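Local atomic coordinates of uncharacterized ParM protein (Staphylococcus aureus, PDB entry 3JS6), a protein that probably forms actin-like filaments that drive the segregation of plasmid DNA to daughter cells, as a member of the ParM family of the actin ATPase clan. Residues K135-S140 and K155-V160; I116-P121 and A131-L136. All coordinates share one frame; numbering follows the deposited sequence.

Contact 1. Residues K135-S140 and K155-V160; sequences KLLNKS and KGVKIV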
# COMPACT_ATOMS: atom_id res chain seq x y z
N LYS A 135 -17.90 5.72 1.88
CA LYS A 135 -18.55 7.04 1.91
C LYS A 135 -17.51 8.17 1.77
O LYS A 135 -17.79 9.24 1.23
CB LYS A 135 -19.34 7.23 3.21
CG LYS A 135 -20.80 6.87 3.09
CD LYS A 135 -21.56 7.21 4.38
CE LYS A 135 -21.36 8.68 4.76
NZ LYS A 135 -22.04 9.07 6.04
N LEU A 136 -16.31 7.95 2.27
CA LEU A 136 -15.28 8.96 2.14
C LEU A 136 -14.88 9.06 0.66
O LEU A 136 -14.72 10.14 0.12
CB LEU A 136 -14.04 8.58 2.96
CG LEU A 136 -14.06 8.67 4.49
CD1 LEU A 136 -12.76 8.07 5.06
CD2 LEU A 136 -14.20 10.14 4.92
N LEU A 137 -14.76 7.90 0.01
CA LEU A 137 -14.32 7.81 -1.38
C LEU A 137 -15.33 8.22 -2.44
O LEU A 137 -15.01 8.94 -3.39
CB LEU A 137 -13.87 6.38 -1.66
CG LEU A 137 -12.73 5.89 -0.77
CD1 LEU A 137 -12.48 4.38 -1.02
CD2 LEU A 137 -11.47 6.71 -1.07
N ASN A 138 -16.56 7.76 -2.26
CA ASN A 138 -17.59 8.03 -3.24
C ASN A 138 -18.29 9.37 -3.15
O ASN A 138 -19.40 9.45 -2.63
CB ASN A 138 -18.63 6.92 -3.20
CG ASN A 138 -19.24 6.68 -4.55
OD1 ASN A 138 -19.40 7.61 -5.33
ND2 ASN A 138 -19.58 5.43 -4.84
N LYS A 139 -17.63 10.41 -3.67
CA LYS A 139 -18.19 11.75 -3.70
C LYS A 139 -17.41 12.66 -4.63
O LYS A 139 -16.25 12.38 -4.95
CB LYS A 139 -18.22 12.37 -2.29
CG LYS A 139 -16.87 12.67 -1.69
CD LYS A 139 -17.03 13.21 -0.27
CE LYS A 139 -15.69 13.27 0.46
NZ LYS A 139 -15.85 13.71 1.86
N SER A 140 -18.05 13.73 -5.07
CA SER A 140 -17.42 14.69 -5.94
C SER A 140 -16.68 15.68 -5.08
O SER A 140 -17.03 15.86 -3.93
CB SER A 140 -18.47 15.44 -6.77
OG SER A 140 -18.89 14.64 -7.86
N LYS A 155 -17.37 7.95 -10.16
CA LYS A 155 -18.44 7.19 -10.81
C LYS A 155 -18.62 5.81 -10.23
O LYS A 155 -19.60 5.12 -10.54
CB LYS A 155 -18.14 7.06 -12.30
CG LYS A 155 -17.95 8.39 -12.98
CD LYS A 155 -19.13 9.30 -12.72
CE LYS A 155 -18.96 10.63 -13.44
NZ LYS A 155 -20.16 11.51 -13.25
N GLY A 156 -17.67 5.39 -9.40
CA GLY A 156 -17.76 4.08 -8.79
C GLY A 156 -16.58 3.82 -7.86
O GLY A 156 -15.50 4.44 -8.01
N VAL A 157 -16.78 2.91 -6.90
CA VAL A 157 -15.75 2.55 -5.92
C VAL A 157 -15.72 1.04 -5.73
O VAL A 157 -16.76 0.39 -5.63
CB VAL A 157 -16.01 3.20 -4.54
CG1 VAL A 157 -14.96 2.74 -3.52
CG2 VAL A 157 -15.96 4.73 -4.68
N LYS A 158 -14.53 0.46 -5.71
CA LYS A 158 -14.42 -0.97 -5.52
C LYS A 158 -13.38 -1.21 -4.45
O LYS A 158 -12.23 -0.80 -4.61
CB LYS A 158 -14.02 -1.65 -6.82
CG LYS A 158 -13.83 -3.18 -6.72
CD LYS A 158 -15.07 -3.92 -6.22
CE LYS A 158 -14.90 -5.43 -6.39
NZ LYS A 158 -16.02 -6.18 -5.79
N ILE A 159 -13.79 -1.86 -3.36
CA ILE A 159 -12.89 -2.14 -2.25
C ILE A 159 -12.72 -3.64 -1.98
O ILE A 159 -13.70 -4.36 -1.85
CB ILE A 159 -13.42 -1.52 -0.95
CG1 ILE A 159 -13.56 -0.01 -1.10
CG2 ILE A 159 -12.49 -1.89 0.18
CD1 ILE A 159 -14.49 0.59 -0.10
N VAL A 160 -11.48 -4.12 -1.89
CA VAL A 160 -11.30 -5.52 -1.55
C VAL A 160 -10.35 -5.66 -0.36
O VAL A 160 -9.84 -4.66 0.15
CB VAL A 160 -10.72 -6.33 -2.74
CG1 VAL A 160 -11.70 -6.28 -3.91
CG2 VAL A 160 -9.36 -5.81 -3.14

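Contact 2. Residues I116-P121 and A131-L136; sequences IATGMP and AKFEKL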
# COMPACT_ATOMS: atom_id res chain seq x y z
N ILE A 116 -12.62 4.53 -8.34
CA ILE A 116 -11.54 4.32 -7.38
C ILE A 116 -11.50 2.87 -6.90
O ILE A 116 -12.51 2.32 -6.44
CB ILE A 116 -11.72 5.23 -6.13
CG1 ILE A 116 -11.67 6.70 -6.54
CG2 ILE A 116 -10.64 4.91 -5.09
CD1 ILE A 116 -11.92 7.67 -5.36
N ALA A 117 -10.34 2.24 -7.06
CA ALA A 117 -10.13 0.87 -6.61
C ALA A 117 -9.14 0.94 -5.44
O ALA A 117 -8.07 1.52 -5.56
CB ALA A 117 -9.53 0.04 -7.73
N THR A 118 -9.52 0.38 -4.30
CA THR A 118 -8.63 0.39 -3.17
C THR A 118 -8.85 -0.87 -2.33
O THR A 118 -9.63 -1.75 -2.70
CB THR A 118 -8.84 1.63 -2.31
OG1 THR A 118 -7.80 1.70 -1.32
CG2 THR A 118 -10.24 1.59 -1.63
N GLY A 119 -8.15 -0.95 -1.21
CA GLY A 119 -8.28 -2.09 -0.33
C GLY A 119 -8.31 -1.68 1.13
O GLY A 119 -8.08 -0.51 1.47
N MSE A 120 -8.59 -2.64 2.01
CA MSE A 120 -8.61 -2.38 3.44
C MSE A 120 -8.29 -3.69 4.15
O MSE A 120 -8.33 -4.76 3.53
CB MSE A 120 -9.96 -1.81 3.89
CG MSE A 120 -11.20 -2.53 3.41
SE MSE A 120 -12.85 -1.68 4.06
CE MSE A 120 -13.20 -0.38 2.71
N PRO A 121 -7.92 -3.62 5.45
CA PRO A 121 -7.59 -4.83 6.22
C PRO A 121 -8.68 -5.88 6.05
O PRO A 121 -9.86 -5.55 6.05
CB PRO A 121 -7.50 -4.32 7.65
CG PRO A 121 -6.95 -2.92 7.46
CD PRO A 121 -7.79 -2.41 6.30
N ALA A 131 -18.40 0.64 5.05
CA ALA A 131 -19.42 1.63 4.69
C ALA A 131 -18.88 3.05 4.82
O ALA A 131 -19.11 3.89 3.95
CB ALA A 131 -20.65 1.46 5.56
N LYS A 132 -18.19 3.34 5.92
CA LYS A 132 -17.65 4.68 6.11
C LYS A 132 -16.49 4.99 5.15
O LYS A 132 -16.31 6.13 4.76
CB LYS A 132 -17.19 4.86 7.56
CG LYS A 132 -18.36 4.95 8.54
CD LYS A 132 -17.91 5.17 9.99
CE LYS A 132 -17.06 4.03 10.50
NZ LYS A 132 -16.72 4.21 11.94
N PHE A 133 -15.70 3.98 4.79
CA PHE A 133 -14.57 4.23 3.88
C PHE A 133 -15.14 4.52 2.49
O PHE A 133 -14.73 5.46 1.82
CB PHE A 133 -13.67 3.00 3.83
CG PHE A 133 -12.36 3.21 3.09
CD1 PHE A 133 -11.62 2.10 2.69
CD2 PHE A 133 -11.84 4.48 2.88
CE1 PHE A 133 -10.37 2.25 2.08
CE2 PHE A 133 -10.60 4.64 2.28
CZ PHE A 133 -9.86 3.53 1.88
N GLU A 134 -16.10 3.70 2.06
CA GLU A 134 -16.70 3.91 0.76
C GLU A 134 -17.39 5.27 0.73
O GLU A 134 -17.46 5.91 -0.31
CB GLU A 134 -17.67 2.76 0.42
CG GLU A 134 -19.16 3.10 0.44
CD GLU A 134 -19.60 4.02 -0.70
OE1 GLU A 134 -19.37 3.67 -1.89
OE2 GLU A 134 -20.19 5.08 -0.40
N LYS A 135 -17.90 5.72 1.88
CA LYS A 135 -18.55 7.04 1.91
C LYS A 135 -17.51 8.17 1.77
O LYS A 135 -17.79 9.24 1.23
CB LYS A 135 -19.34 7.23 3.21
CG LYS A 135 -20.80 6.87 3.09
CD LYS A 135 -21.56 7.21 4.38
CE LYS A 135 -21.36 8.68 4.76
NZ LYS A 135 -22.04 9.07 6.04
N LEU A 136 -16.31 7.95 2.27
CA LEU A 136 -15.28 8.96 2.14
C LEU A 136 -14.88 9.06 0.66
O LEU A 136 -14.72 10.14 0.12
CB LEU A 136 -14.04 8.58 2.96
CG LEU A 136 -14.06 8.67 4.49
CD1 LEU A 136 -12.76 8.07 5.06
CD2 LEU A 136 -14.20 10.14 4.92

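Contact 1. Residues K135-S140 and K155-V160
In the actin-like fold of ParM's N-terminal part, helix 128-137 packs on one face of a mixed beta-sheet, and at its C-terminal end Leu-137 and the residue after the helix, Asn-138, come down on Val-157 of strand 148-161. Val-157 faces both residues. Its CG1 lies anti to the backbone N (chi1 177°) and meets Leu-137 CD1 at 3.9 Å, while its CG2, beside the backbone N, lies against Asn-138 and also 4.0 Å from Leu-137 CB. The Leu-137 side chain is roughly perpendicular to that of Val-157, and the same CD1 reaches on along the strand to Ile-159 CD1, a looser approach of 4.4 Å. Leu-137, the buried member of the group, also touches Val-96 of helix 90-104 and Thr-118 of strand 111-120.

Asn-138 is the first residue to leave the helix and sits at the centre of an inverse gamma turn, closed by a weak hydrogen bond from Lys-139 N to Leu-137 O at 3.0 Å. Its ND2 makes a weak hydrogen bond to Glu-134 OE1, one turn back in the helix. No hydrogen bond joins the two segments. Instead the side chains of Asn-138 and Val-157 lie alongside, running opposite ways, and Val-157 CG2 rests against Asn-138 CB at 3.8 Å and Asn-138 ND2 at 3.7 Å.

Contact 2. Residues I116-P121 and A131-L136
Strand 116-120 and helix 131-136 run nearly antiparallel, their axes at 151° and 10.7 Å apart at closest approach, with Phe-133 and Met-120 facing each other across that gap. Side chains from both elements fill the interval, with Phe-133 the main one from the helix. A chi1 of -171° swings its ring away from the helix backbone toward the strand and brings CE1 down on the backbone at Gly-119: the carbonyl oxygen Gly-119 O lies in the ring plane, at the edge, 3.6 Å from Phe-133 CE1. Thr-118 points back at the helix from the strand and puts its methyl obliquely against the far end of the ring, with Thr-118 CG2 at 3.8 Å from Phe-133 CE1 and 4.0 Å from Phe-133 CZ.

The hydroxyl of Thr-118 has a different task. OG1 is anti to the backbone N and hydrogen-bonds to the carbonyl of Leu-9, in the adjoining strand 4-11, so this one side chain gives its methyl to the helix and its polar atom to the sheet. Met-120, modelled as selenomethionine, runs alongside Phe-133, the two side chains heading opposite ways, though the model sets CE too near the ring for its exact position to be trusted.

All four touching residues are buried. Tyr-87 meets the Phe-133 ring with the planes at about 45° and also touches Met-120, while Ile-159 of strand 148-161 packs beside Thr-118 and Met-120, and strand 116-120 itself lies between strands 4-11 and 148-161.

Overall arrangement
Both contacts seat helix 128-137 on the same mixed sheet: contact 2 by the helix body on strand 111-120, contact 1 by the helix end on the neighbouring strand 148-161. The strands pair directly, Lys-158 N lying 2.8 Å from Ile-116 O and Gly-156 O 2.9 Å from Ile-116 N, both probable hydrogen bonds. The apolar layer is also continuous, since Leu-137 CD1 of contact 1 packs on Thr-118 CG2 of contact 2 at 3.6 Å. Contact 2 is fully buried and built round an aromatic ring. Contact 1, farther from the chain's centre, is only partly buried and relies on small aliphatic branches and one asparagine at the helix terminus.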